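Local coordinates for pyridoxamine 5'-phosphate oxidase-related, FMN-binding protein (Mycobacterium smegmatis, PDB 6ECI) that binds flavin-adenine dinucleotide as a two-chain assembly and probably sequesters this cofactor, probably helping to protect mycobacteria against hypoxic and oxidative stress, at residues Gly22-Thr27 / Asn63-Glu68; Asp14-Val19 / Phe67-His72. All coordinates share one frame; numbering follows the deposited sequence.

Interaction 1. Residues Gly22-Thr27 / Asn63-Glu68; sequences GRIVTT and NNVLFE
Val25 and Leu66 sit across from each other in two antiparallel strands and hold the tight middle of this contact. They form a hydrogen-bonded pair: Val25 N donates a hydrogen bond to Leu66 O at 2.7 Å, and Leu66 N returns a nearly straight bond to Val25 O (176° at the hydrogen). Their side chains leave the sheet on the same face and meet at the root, Val25 CB to Leu66 CB at 3.7 Å. Arg23 and Glu68 form the next hydrogen-bonded pair on that face. Their side chains run together, and Arg23 NE reaches Glu68 OE1 at 3.1 Å in a salt bridge. Bends at chi2 (138°) and chi3 of Arg23 turn NE toward that carboxylate, with the guanidinium and carboxylate planes 47° apart. Arg23 NH1 has a stronger partner, Asp70 of the second subunit, so this charged end belongs to the dimer interface. On the other face, Ile24 CD1 touches the Phe67 ring at its edge, 4.2 Å from Phe67 CD1. Toward Thr26 the contact thins to a touch of methyls, Thr26 CG2 to Val65 CG1 at 3.7 Å, with Asn64 exposed beyond. This is antiparallel pairing in the core sheet of a pyridoxamine 5'-phosphate oxidase-like flavin-binding fold; the Glu68 side chain lies about 6 Å (nearest atoms) from bound FAD. Strand 31-41 flanks Gly22-Thr27, strand 77-88 flanks Asn63-Glu68, and helix 55-60 packs over Ile24, Thr26 and Val65.

Interaction 2. Residues Asp14-Val19 / Phe67-His72; sequences DLLKSV and FEADDH
Leu16 and Phe67 pass one another pointing opposite ways, and the leucine meets the ring at its edge. Leu16 CD2 lies near the ring plane, 4.0 Å from Phe67 CE2. The same methyl rests on Ala69, with Leu16 CD2 3.7 Å from Ala69 CB. With chi1 at 175°, the Phe67 ring swings away from its own N and toward the leucine. Val19 approaches further along, its two branches spread along one face of the strand, over Ala69 and Asp71. Val19 CG2 reaches Ala69 CB at 4.0 Å. Val19 CG1 meets Asp71 CB at 3.9 Å, and these two side chains also point in opposing senses. No hydrogen bond joins the two segments; this is plain apolar packing of the N-terminal helix and its turn on one face of the central antiparallel sheet. A type I turn from Leu16 to Val19 brings both residues to the strand. Ser18 OG helps to hold that turn, bonding to Leu15 O at 2.7 Å. Asp70 points away from the turn, and its carboxylate pairs with Arg23 of the second subunit. The end of helix 9-16 and its turn thus lie over strand 64-72, with Val80 of strand 77-88 and Val41 of strand 31-41 also touching Leu16.

Overall arrangement
From the N terminus, helix 9-16 and its turn come first, and strand 21-28 follows directly. The chain then runs through strands 31-41 and 46-49 and helix 55-60 before strand 64-72. Interaction 1 closes the loop between 22-27 and 63-68. Interaction 2 closes a longer one, from 14-19 to 67-72. The first loop lies wholly within the second, and the two contacts share Phe67 and Glu68. Strand 64-72 thus pairs with strand 21-28 along its first part, with strand 77-88 on its other edge, and receives the helix end along its later part. Arg23 NH2 packs on Ala69 CA where the contacts meet, and both also reach the second subunit.

Interaction 1. Residues Gly22-Thr27 / Asn63-Glu68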
loop_
_atom_site.group_PDB
_atom_site.type_symbol
_atom_site.label_atom_id
_atom_site.label_comp_id
_atom_site.label_asym_id
_atom_site.label_seq_id
_atom_site.Cartn_x
_atom_site.Cartn_y
_atom_site.Cartn_z
ATOM N N GLY B 22 -1.545 0.704 7.065
ATOM C CA GLY B 22 -0.471 0.973 6.129
ATOM C C GLY B 22 0.023 -0.308 5.489
ATOM O O GLY B 22 -0.586 -1.365 5.676
ATOM N N ARG B 23 1.125 -0.243 4.743
ATOM C CA ARG B 23 1.575 -1.392 3.969
ATOM C C ARG B 23 3.091 -1.502 4.009
ATOM O O ARG B 23 3.795 -0.528 3.726
ATOM C CB ARG B 23 1.093 -1.288 2.520
ATOM C CG ARG B 23 -0.416 -1.387 2.376
ATOM C CD ARG B 23 -0.950 -0.379 1.383
ATOM N NE ARG B 23 -0.980 0.981 1.909
ATOM C CZ ARG B 23 -2.031 1.530 2.509
ATOM N NH1 ARG B 23 -3.148 0.835 2.676
ATOM N NH2 ARG B 23 -1.964 2.780 2.944
ATOM N N ILE B 24 3.582 -2.689 4.362
ATOM C CA ILE B 24 4.997 -3.021 4.257
ATOM C C ILE B 24 5.258 -3.565 2.858
ATOM O O ILE B 24 4.525 -4.438 2.375
ATOM C CB ILE B 24 5.404 -4.048 5.327
ATOM C CG1 ILE B 24 5.369 -3.426 6.722
ATOM C CG2 ILE B 24 6.788 -4.608 5.036
ATOM C CD1 ILE B 24 6.594 -2.612 7.069
ATOM N N VAL B 25 6.292 -3.051 2.201
ATOM C CA VAL B 25 6.686 -3.507 0.872
ATOM C C VAL B 25 8.095 -4.074 0.973
ATOM O O VAL B 25 9.031 -3.361 1.357
ATOM C CB VAL B 25 6.616 -2.377 -0.169
ATOM C CG1 VAL B 25 7.166 -2.845 -1.508
ATOM C CG2 VAL B 25 5.184 -1.888 -0.324
ATOM N N THR B 26 8.243 -5.352 0.639
ATOM C CA THR B 26 9.526 -6.037 0.683
ATOM C C THR B 26 9.936 -6.450 -0.723
ATOM O O THR B 26 9.090 -6.709 -1.585
ATOM C CB THR B 26 9.472 -7.267 1.597
ATOM O OG1 THR B 26 8.409 -8.133 1.178
ATOM C CG2 THR B 26 9.239 -6.844 3.039
ATOM N N THR B 27 11.247 -6.518 -0.949
ATOM C CA THR B 27 11.797 -6.715 -2.284
ATOM C C THR B 27 12.898 -7.763 -2.257
ATOM O O THR B 27 13.814 -7.685 -1.432
ATOM C CB THR B 27 12.343 -5.401 -2.845
ATOM O OG1 THR B 27 11.315 -4.405 -2.803
ATOM C CG2 THR B 27 12.809 -5.587 -4.275
ATOM N N ASN B 63 15.311 -6.964 7.276
ATOM C CA ASN B 63 15.554 -6.607 5.888
ATOM C C ASN B 63 15.128 -5.164 5.652
ATOM O O ASN B 63 14.389 -4.573 6.445
ATOM C CB ASN B 63 14.797 -7.532 4.922
ATOM C CG ASN B 63 15.311 -8.956 4.953
ATOM O OD1 ASN B 63 16.518 -9.195 4.906
ATOM N ND2 ASN B 63 14.392 -9.915 5.035
ATOM N N ASN B 64 15.610 -4.599 4.549
ATOM C CA ASN B 64 15.189 -3.263 4.154
ATOM C C ASN B 64 13.773 -3.322 3.603
ATOM O O ASN B 64 13.476 -4.124 2.712
ATOM C CB ASN B 64 16.145 -2.693 3.109
ATOM C CG ASN B 64 17.579 -2.649 3.597
ATOM O OD1 ASN B 64 17.842 -2.359 4.765
ATOM N ND2 ASN B 64 18.516 -2.950 2.707
ATOM N N VAL B 65 12.890 -2.479 4.142
ATOM C CA VAL B 65 11.484 -2.495 3.774
ATOM C C VAL B 65 11.024 -1.084 3.438
ATOM O O VAL B 65 11.605 -0.088 3.875
ATOM C CB VAL B 65 10.590 -3.081 4.888
ATOM C CG1 VAL B 65 11.019 -4.498 5.240
ATOM C CG2 VAL B 65 10.603 -2.174 6.117
ATOM N N LEU B 66 9.960 -1.021 2.645
ATOM C CA LEU B 66 9.196 0.199 2.437
ATOM C C LEU B 66 7.951 0.166 3.312
ATOM O O LEU B 66 7.308 -0.878 3.454
ATOM C CB LEU B 66 8.790 0.350 0.970
ATOM C CG LEU B 66 9.853 0.872 0.010
ATOM C CD1 LEU B 66 9.340 0.843 -1.414
ATOM C CD2 LEU B 66 10.217 2.276 0.407
ATOM N N PHE B 67 7.621 1.305 3.910
ATOM C CA PHE B 67 6.345 1.480 4.588
ATOM C C PHE B 67 5.616 2.660 3.969
ATOM O O PHE B 67 6.204 3.730 3.782
ATOM C CB PHE B 67 6.508 1.712 6.086
ATOM C CG PHE B 67 5.212 2.011 6.782
ATOM C CD1 PHE B 67 4.352 0.985 7.135
ATOM C CD2 PHE B 67 4.845 3.315 7.067
ATOM C CE1 PHE B 67 3.158 1.252 7.769
ATOM C CE2 PHE B 67 3.650 3.589 7.699
ATOM C CZ PHE B 67 2.803 2.555 8.052
ATOM N N GLU B 68 4.338 2.469 3.670
ATOM C CA GLU B 68 3.542 3.526 3.074
ATOM C C GLU B 68 2.168 3.557 3.722
ATOM O O GLU B 68 1.632 2.529 4.140
ATOM C CB GLU B 68 3.413 3.345 1.557
ATOM C CG GLU B 68 2.852 4.551 0.835
ATOM C CD GLU B 68 1.350 4.480 0.661
ATOM O OE1 GLU B 68 0.768 3.415 0.954
ATOM O OE2 GLU B 68 0.755 5.489 0.227
#

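Interaction 2. Residues Asp14-Val19 / Phe67-His72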
loop_
_atom_site.group_PDB
_atom_site.type_symbol
_atom_site.label_atom_id
_atom_site.label_comp_id
_atom_site.label_asym_id
_atom_site.label_seq_id
_atom_site.Cartn_x
_atom_site.Cartn_y
_atom_site.Cartn_z
ATOM N N ASP B 14 3.267 13.072 11.639
ATOM C CA ASP B 14 1.941 13.315 12.195
ATOM C C ASP B 14 0.844 12.817 11.262
ATOM O O ASP B 14 -0.133 12.215 11.720
ATOM C CB ASP B 14 1.754 14.801 12.496
ATOM C CG ASP B 14 2.288 15.187 13.859
ATOM O OD1 ASP B 14 2.311 14.314 14.752
ATOM O OD2 ASP B 14 2.680 16.360 14.039
ATOM N N LEU B 15 0.989 13.053 9.954
ATOM C CA LEU B 15 0.012 12.538 9.000
ATOM C C LEU B 15 -0.129 11.026 9.119
ATOM O O LEU B 15 -1.229 10.484 8.963
ATOM C CB LEU B 15 0.405 12.930 7.577
ATOM C CG LEU B 15 0.076 14.362 7.154
ATOM C CD1 LEU B 15 0.526 14.611 5.731
ATOM C CD2 LEU B 15 -1.407 14.637 7.306
ATOM N N LEU B 16 0.972 10.329 9.410
ATOM C CA LEU B 16 0.901 8.888 9.628
ATOM C C LEU B 16 0.029 8.542 10.827
ATOM O O LEU B 16 -0.621 7.491 10.838
ATOM C CB LEU B 16 2.307 8.315 9.814
ATOM C CG LEU B 16 3.149 8.184 8.547
ATOM C CD1 LEU B 16 4.476 7.507 8.853
ATOM C CD2 LEU B 16 2.376 7.407 7.497
ATOM N N LYS B 17 -0.007 9.411 11.841
ATOM C CA LYS B 17 -0.815 9.146 13.025
ATOM C C LYS B 17 -2.307 9.326 12.779
ATOM O O LYS B 17 -3.104 8.997 13.663
ATOM C CB LYS B 17 -0.379 10.055 14.177
ATOM C CG LYS B 17 1.084 9.946 14.541
ATOM C CD LYS B 17 1.264 9.926 16.044
ATOM C CE LYS B 17 2.673 10.328 16.430
ATOM N NZ LYS B 17 2.976 11.724 16.009
ATOM N N SER B 18 -2.705 9.836 11.615
ATOM C CA SER B 18 -4.113 10.064 11.319
ATOM C C SER B 18 -4.811 8.832 10.750
ATOM O O SER B 18 -6.039 8.843 10.622
ATOM C CB SER B 18 -4.266 11.227 10.336
ATOM O OG SER B 18 -3.892 10.842 9.027
ATOM N N VAL B 19 -4.071 7.780 10.394
ATOM C CA VAL B 19 -4.641 6.571 9.800
ATOM C C VAL B 19 -4.027 5.348 10.472
ATOM O O VAL B 19 -2.879 5.387 10.925
ATOM C CB VAL B 19 -4.431 6.521 8.267
ATOM C CG1 VAL B 19 -5.025 7.754 7.598
ATOM C CG2 VAL B 19 -2.945 6.386 7.924
ATOM N N PHE B 67 7.621 1.305 3.910
ATOM C CA PHE B 67 6.345 1.480 4.588
ATOM C C PHE B 67 5.616 2.660 3.969
ATOM O O PHE B 67 6.204 3.730 3.782
ATOM C CB PHE B 67 6.508 1.712 6.086
ATOM C CG PHE B 67 5.212 2.011 6.782
ATOM C CD1 PHE B 67 4.352 0.985 7.135
ATOM C CD2 PHE B 67 4.845 3.315 7.067
ATOM C CE1 PHE B 67 3.158 1.252 7.769
ATOM C CE2 PHE B 67 3.650 3.589 7.699
ATOM C CZ PHE B 67 2.803 2.555 8.052
ATOM N N GLU B 68 4.338 2.469 3.670
ATOM C CA GLU B 68 3.542 3.526 3.074
ATOM C C GLU B 68 2.168 3.557 3.722
ATOM O O GLU B 68 1.632 2.529 4.140
ATOM C CB GLU B 68 3.413 3.345 1.557
ATOM C CG GLU B 68 2.852 4.551 0.835
ATOM C CD GLU B 68 1.350 4.480 0.661
ATOM O OE1 GLU B 68 0.768 3.415 0.954
ATOM O OE2 GLU B 68 0.755 5.489 0.227
ATOM N N ALA B 69 1.618 4.764 3.814
ATOM C CA ALA B 69 0.253 4.993 4.255
ATOM C C ALA B 69 -0.219 6.293 3.619
ATOM O O ALA B 69 0.584 7.188 3.342
ATOM C CB ALA B 69 0.150 5.052 5.780
ATOM N N ASP B 70 -1.523 6.387 3.369
ATOM C CA ASP B 70 -2.062 7.544 2.670
ATOM C C ASP B 70 -3.497 7.783 3.120
ATOM O O ASP B 70 -4.063 7.015 3.902
ATOM C CB ASP B 70 -1.974 7.358 1.150
ATOM C CG ASP B 70 -2.565 6.043 0.681
ATOM O OD1 ASP B 70 -3.681 5.696 1.116
ATOM O OD2 ASP B 70 -1.921 5.361 -0.144
ATOM N N ASP B 71 -4.080 8.865 2.612
ATOM C CA ASP B 71 -5.475 9.219 2.849
ATOM C C ASP B 71 -5.846 10.320 1.867
ATOM O O ASP B 71 -4.977 10.949 1.256
ATOM C CB ASP B 71 -5.715 9.665 4.294
ATOM C CG ASP B 71 -7.168 9.547 4.702
ATOM O OD1 ASP B 71 -7.796 8.514 4.390
ATOM O OD2 ASP B 71 -7.686 10.495 5.328
ATOM N N HIS B 72 -7.151 10.557 1.731
ATOM C CA HIS B 72 -7.644 11.494 0.732
ATOM C C HIS B 72 -9.079 11.883 1.057
ATOM O O HIS B 72 -9.805 11.152 1.737
ATOM C CB HIS B 72 -7.585 10.887 -0.670
ATOM C CG HIS B 72 -8.647 9.860 -0.914
ATOM N ND1 HIS B 72 -9.862 10.169 -1.486
ATOM C CD2 HIS B 72 -8.688 8.537 -0.633
ATOM C CE1 HIS B 72 -10.599 9.075 -1.562
ATOM N NE2 HIS B 72 -9.910 8.071 -1.050
#